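Local coordinates for protein monoacylglycerol lipase (Palaeococcus ferrophilus, PDB 6QE2) that probably hydrolyses monoacylglycerols into glycerol and free fatty acids, as an archaeal lipase of the alpha/beta-hydrolase fold, at residues A[20-25]-A[49-54]; A[84-89]-A[108-113]. All blocks are in the same frame, centred on the assembly; numbering follows the deposited sequence.

In the fold
Contacts 1 and 2 build adjoining parts of the probable active site, their centres about 14 Å apart. Contact 2 shapes the turn that presents Ser87, the likely nucleophile of a triad with His233 and Asp203; contact 1 holds the His-Gly loop beside it. The two meet directly: Leu22 N lies 3.6 Å from Leu88 CB, and Glu24 OE2 packs 3.6 Å from His86 CD2. As in related hydrolases, the backbone N atoms of Leu22 and Leu88 probably form the oxyanion hole, one from each contact. A lauryl dimethylamine-N-oxide molecule touches both Leu22 and the elbow around Ser87, and glycerol, probably from the crystallisation liquor, hydrogen-bonds to Leu22 O, His86 NE2 and Ser87 OG.

Contact 1 of 2, residues A[20-25]-A[49-54]; sequences HGLGEH and PGHGKS
The His-Gly loop of the alpha/beta-hydrolase fold, which probably supplies Leu22 N to the oxyanion hole, meets the His51 side chain of a second loop edge-on. The NE2 corner of the imidazole comes up in its own plane to Gly23 N, 2.9 Å away, within the type II turn from Gly21 to Glu24. Leu22 CD1 borders the same edge, 3.9 Å from His51 NE2. Through its other nitrogen, ND1, His51 donates a nearly straight bond to Pro49 O (3.0 Å, 170°), with the oxygen in the ring plane, which fixes the rotation of the imidazole. The first torsion of His51 sets CG opposite the carbonyl carbon (chi1 -73°) and carries the ring across to the turn. His51 CB packs against His20, at the edge of that ring and 3.6 Å from CE1, while the two rings are inclined at 50°. His20 is itself held by both nitrogens, ND1 donating to Gly21 O at 2.8 Å and NE2 bonding to Trp48 N, and Glu24 C and His25 CA lie over one face of its ring, toward the rim. A water ties the backbones together, donating to Glu24 O (2.7 Å) and accepting from Gly52 N (2.8 Å). Beside it His25 CB approaches Gly52 CA to 3.5 Å, so close that a side chain on Gly52 would collide with it. The Glu24 carboxylate turns away from this interface, OE2 accepting from Gly21 N and bonding to Tyr29, OE1 pairing with Arg28. The contact thus joins the loop between strand 15-19 and helix 30-38 to the one between strand 42-46 and helix 63-77, with His166 against the His51 ring and Asp162 bonded to His25 NE2.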
loop_
_atom_site.group_PDB
_atom_site.type_symbol
_atom_site.label_atom_id
_atom_site.label_comp_id
_atom_site.label_asym_id
_atom_site.label_seq_id
_atom_site.Cartn_x
_atom_site.Cartn_y
_atom_site.Cartn_z
ATOM N N HIS A 20 2.544 -3.689 2.509
ATOM C CA HIS A 20 2.223 -2.723 3.570
ATOM C C HIS A 20 2.763 -1.331 3.211
ATOM O O HIS A 20 3.394 -1.126 2.182
ATOM C CB HIS A 20 2.750 -3.207 4.950
ATOM C CG HIS A 20 4.253 -3.210 5.110
ATOM N ND1 HIS A 20 4.984 -2.031 5.220
ATOM C CD2 HIS A 20 5.147 -4.217 5.210
ATOM C CE1 HIS A 20 6.261 -2.321 5.364
ATOM N NE2 HIS A 20 6.391 -3.642 5.370
ATOM N N GLY A 21 2.452 -0.380 4.096
ATOM C CA GLY A 21 2.748 1.021 3.871
ATOM C C GLY A 21 3.939 1.500 4.705
ATOM O O GLY A 21 4.623 0.732 5.381
ATOM N N LEU A 22 4.131 2.826 4.705
ATOM C CA LEU A 22 5.340 3.392 5.286
ATOM C C LEU A 22 5.283 3.258 6.789
ATOM O O LEU A 22 4.297 3.655 7.398
ATOM C CB LEU A 22 5.396 4.909 4.933
ATOM C CG LEU A 22 6.535 5.694 5.604
ATOM C CD1 LEU A 22 7.881 5.271 5.078
ATOM C CD2 LEU A 22 6.339 7.156 5.285
ATOM N N GLY A 23 6.363 2.812 7.403
ATOM C CA GLY A 23 6.455 2.786 8.855
ATOM C C GLY A 23 5.761 1.616 9.525
ATOM O O GLY A 23 5.894 1.465 10.744
ATOM N N GLU A 24 4.930 0.853 8.808
ATOM C CA GLU A 24 4.245 -0.289 9.424
ATOM C C GLU A 24 4.862 -1.587 8.925
ATOM O O GLU A 24 6.081 -1.638 8.628
ATOM C CB GLU A 24 2.748 -0.176 9.141
ATOM C CG GLU A 24 2.437 -0.309 7.632
ATOM C CD GLU A 24 0.983 -0.683 7.348
ATOM O OE1 GLU A 24 0.191 -0.857 8.299
ATOM O OE2 GLU A 24 0.631 -0.714 6.158
ATOM N N HIS A 25 4.070 -2.664 8.924
ATOM C CA HIS A 25 4.642 -3.975 8.635
ATOM C C HIS A 25 3.477 -4.916 8.405
ATOM O O HIS A 25 2.328 -4.587 8.677
ATOM C CB HIS A 25 5.547 -4.519 9.778
ATOM C CG HIS A 25 4.833 -4.623 11.080
ATOM N ND1 HIS A 25 4.272 -5.809 11.528
ATOM C CD2 HIS A 25 4.523 -3.679 11.997
ATOM C CE1 HIS A 25 3.680 -5.581 12.693
ATOM N NE2 HIS A 25 3.817 -4.294 12.990
ATOM N N PRO A 49 12.209 -3.633 3.197
ATOM C CA PRO A 49 13.495 -3.258 3.794
ATOM C C PRO A 49 13.310 -2.065 4.720
ATOM O O PRO A 49 12.536 -1.148 4.429
ATOM C CB PRO A 49 14.358 -2.904 2.579
ATOM C CG PRO A 49 13.734 -3.646 1.432
ATOM C CD PRO A 49 12.262 -3.694 1.728
ATOM N N GLY A 50 13.993 -2.098 5.862
ATOM C CA GLY A 50 13.864 -1.002 6.806
ATOM C C GLY A 50 12.534 -0.940 7.513
ATOM O O GLY A 50 12.166 0.114 8.042
ATOM N N HIS A 51 11.789 -2.044 7.529
ATOM C CA HIS A 51 10.465 -2.091 8.126
ATOM C C HIS A 51 10.269 -3.425 8.824
ATOM O O HIS A 51 10.836 -4.439 8.413
ATOM C CB HIS A 51 9.357 -1.924 7.080
ATOM C CG HIS A 51 9.223 -0.529 6.559
ATOM N ND1 HIS A 51 10.074 -0.001 5.612
ATOM C CD2 HIS A 51 8.332 0.446 6.852
ATOM C CE1 HIS A 51 9.716 1.241 5.348
ATOM N NE2 HIS A 51 8.660 1.537 6.084
ATOM N N GLY A 52 9.457 -3.402 9.878
ATOM C CA GLY A 52 9.007 -4.629 10.521
ATOM C C GLY A 52 10.143 -5.545 10.916
ATOM O O GLY A 52 11.139 -5.121 11.520
ATOM N N LYS A 53 10.001 -6.822 10.565
ATOM C CA LYS A 53 10.976 -7.852 10.901
ATOM C C LYS A 53 12.094 -7.974 9.877
ATOM O O LYS A 53 12.982 -8.821 10.044
ATOM C CB LYS A 53 10.273 -9.202 11.055
ATOM C CG LYS A 53 9.192 -9.203 12.109
ATOM C CD LYS A 53 8.395 -10.495 12.074
ATOM C CE LYS A 53 7.249 -10.448 13.065
ATOM N NZ LYS A 53 6.558 -11.764 13.159
ATOM N N SER A 54 12.067 -7.168 8.824
ATOM C CA SER A 54 13.127 -7.162 7.840
ATOM C C SER A 54 14.294 -6.318 8.342
ATOM O O SER A 54 14.117 -5.436 9.184
ATOM C CB SER A 54 12.600 -6.628 6.511
ATOM O OG SER A 54 11.773 -7.597 5.881
HETATM O O HOH W 1 8.132 -0.910 10.169
#

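Contact 2 of 2, residues A[84-89]-A[108-113]; sequences FGHSLG and VASSPA. With LDA (lauryl dimethylamine-N-oxide), chain D.
Parallel strand pairing at the middle of the alpha/beta-hydrolase sheet joins Phe84-His86 to Val108-Ser110, the two strands of a beta-alpha-beta unit crossing over through helix 88-99, and runs on into the probable nucleophile elbow, Gly85-His86-Ser87-Leu88-Gly89. Gly85 is gripped twice, its N donating to Val108 O (3.0 Å) and its O accepting from Ser110 N (2.8 Å); Ser87 N extends the ladder to Ser110 O at 2.9 Å. Ser87 then turns sharply, with a positive phi of 63° characteristic of the strained nucleophile, and its O accepts from Ala113 N well above the carbonyl plane (3.2 Å). A side chain on Gly85 would run into Gly89 O, so the small residue lets the helix start close against the strand. Phe84, His86, Val108 and Ser110 point to the same face of the sheet. There Val108 CG1 meets the edge of the Phe84 ring, 3.6 Å from CD1, under helix 242-256. With CG swung opposite the backbone N (chi1 168°), the His86 imidazole brings ND1 to Ser110 OG, a 2.8 Å hydrogen bond near the ring plane, while Ser87 CB lies over one ring face and Ser111 CB touches CE1. Phe236 meets the His86 ring edge-to-face. Were His86 an alanine, Ser110 OG would probably lose its imidazole mate and the space now filled by the ring, beside Ser87 CB and Phe236, would be left as a gap. Ser87 OG is hydrogen-bonded to His233 NE2, consistent with a charge relay, and Ser111 OG holds the same residue by its backbone O. The N-oxide of the bound detergent reaches this spot, O1 of lauryl dimethylamine-N-oxide standing 3.2 Å from Ser87 OG and 3.3 Å from Leu88 N.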
loop_
_atom_site.group_PDB
_atom_site.type_symbol
_atom_site.label_atom_id
_atom_site.label_comp_id
_atom_site.label_asym_id
_atom_site.label_seq_id
_atom_site.Cartn_x
_atom_site.Cartn_y
_atom_site.Cartn_z
ATOM N N PHE A 84 -2.428 -6.709 -3.187
ATOM C CA PHE A 84 -3.124 -5.837 -2.247
ATOM C C PHE A 84 -2.094 -4.945 -1.576
ATOM O O PHE A 84 -1.145 -5.450 -0.968
ATOM C CB PHE A 84 -3.893 -6.624 -1.180
ATOM C CG PHE A 84 -4.523 -5.737 -0.144
ATOM C CD1 PHE A 84 -5.775 -5.194 -0.358
ATOM C CD2 PHE A 84 -3.846 -5.403 1.020
ATOM C CE1 PHE A 84 -6.348 -4.350 0.572
ATOM C CE2 PHE A 84 -4.419 -4.561 1.956
ATOM C CZ PHE A 84 -5.670 -4.037 1.730
ATOM N N GLY A 85 -2.291 -3.634 -1.655
ATOM C CA GLY A 85 -1.374 -2.700 -1.030
ATOM C C GLY A 85 -2.130 -1.589 -0.334
ATOM O O GLY A 85 -3.220 -1.197 -0.753
ATOM N N HIS A 86 -1.539 -1.085 0.751
ATOM C CA HIS A 86 -2.132 0.004 1.519
ATOM C C HIS A 86 -1.179 1.191 1.589
ATOM O O HIS A 86 -0.007 1.031 1.944
ATOM C CB HIS A 86 -2.497 -0.453 2.932
ATOM C CG HIS A 86 -2.844 0.677 3.849
ATOM N ND1 HIS A 86 -4.024 1.384 3.743
ATOM C CD2 HIS A 86 -2.158 1.238 4.872
ATOM C CE1 HIS A 86 -4.053 2.326 4.669
ATOM N NE2 HIS A 86 -2.932 2.263 5.364
ATOM N N SER A 87 -1.699 2.374 1.251
ATOM C CA SER A 87 -0.985 3.664 1.383
ATOM C C SER A 87 0.255 3.684 0.494
ATOM O O SER A 87 0.109 3.644 -0.747
ATOM C CB SER A 87 -0.739 3.865 2.884
ATOM O OG SER A 87 -0.447 5.264 3.099
ATOM N N LEU A 88 1.476 3.827 1.054
ATOM C CA LEU A 88 2.683 3.606 0.254
ATOM C C LEU A 88 2.589 2.273 -0.497
ATOM O O LEU A 88 2.989 2.168 -1.670
ATOM C CB LEU A 88 3.902 3.647 1.161
ATOM C CG LEU A 88 5.206 3.229 0.482
ATOM C CD1 LEU A 88 5.542 4.155 -0.672
ATOM C CD2 LEU A 88 6.356 3.277 1.494
ATOM N N GLY A 89 2.011 1.259 0.141
ATOM C CA GLY A 89 1.917 -0.029 -0.546
ATOM C C GLY A 89 0.866 0.000 -1.644
ATOM O O GLY A 89 1.028 -0.638 -2.688
ATOM N N VAL A 108 -5.632 -4.430 -5.854
ATOM C CA VAL A 108 -6.492 -3.783 -4.869
ATOM C C VAL A 108 -5.621 -2.792 -4.115
ATOM O O VAL A 108 -4.587 -3.177 -3.551
ATOM C CB VAL A 108 -7.117 -4.790 -3.894
ATOM C CG1 VAL A 108 -8.015 -4.068 -2.895
ATOM C CG2 VAL A 108 -7.871 -5.890 -4.642
ATOM N N ALA A 109 -6.020 -1.526 -4.112
ATOM C CA ALA A 109 -5.262 -0.475 -3.444
ATOM C C ALA A 109 -6.136 0.170 -2.378
ATOM O O ALA A 109 -7.184 0.744 -2.692
ATOM C CB ALA A 109 -4.763 0.566 -4.445
ATOM N N SER A 110 -5.720 0.042 -1.123
ATOM C CA SER A 110 -6.359 0.703 0.006
ATOM C C SER A 110 -5.652 2.027 0.261
ATOM O O SER A 110 -4.440 2.047 0.487
ATOM C CB SER A 110 -6.298 -0.197 1.240
ATOM O OG SER A 110 -6.353 0.551 2.442
ATOM N N SER A 111 -6.413 3.128 0.244
ATOM C CA SER A 111 -5.884 4.472 0.482
ATOM C C SER A 111 -4.541 4.715 -0.203
ATOM O O SER A 111 -3.579 5.110 0.467
ATOM C CB SER A 111 -5.731 4.718 1.987
ATOM O OG SER A 111 -6.961 4.528 2.675
ATOM N N PRO A 112 -4.414 4.478 -1.509
ATOM C CA PRO A 112 -3.102 4.618 -2.149
ATOM C C PRO A 112 -2.631 6.065 -2.136
ATOM O O PRO A 112 -3.428 7.008 -2.202
ATOM C CB PRO A 112 -3.346 4.120 -3.578
ATOM C CG PRO A 112 -4.813 4.329 -3.802
ATOM C CD PRO A 112 -5.460 4.087 -2.475
ATOM N N ALA A 113 -1.317 6.230 -2.014
ATOM C CA ALA A 113 -0.694 7.553 -1.946
ATOM C C ALA A 113 -0.647 8.140 -3.352
ATOM O O ALA A 113 0.314 7.951 -4.099
ATOM C CB ALA A 113 0.697 7.451 -1.326
HETATM N N1 LDA D . 2.262 7.875 2.795
HETATM O O1 LDA D . 2.193 6.805 2.177
HETATM C CM1 LDA D . 2.475 7.593 4.209
HETATM C CM2 LDA D . 1.027 8.624 2.601
HETATM C C1 LDA D . 3.375 8.655 2.300
HETATM C C2 LDA D . 3.671 9.723 3.331
HETATM C C3 LDA D . 5.018 10.351 3.042
HETATM C C4 LDA D . 5.262 11.529 3.968
HETATM C C5 LDA D . 6.464 12.328 3.507
HETATM C C6 LDA D . 6.969 13.230 4.617
HETATM C C7 LDA D . 8.030 14.168 4.074
HETATM C C8 LDA D . 9.388 13.811 4.640
HETATM C C9 LDA D . 10.421 13.706 3.536
HETATM C C10 LDA D . 11.434 14.836 3.639
HETATM C C11 LDA D . 12.664 14.553 2.791
HETATM C C12 LDA D . 12.891 13.069 2.658
#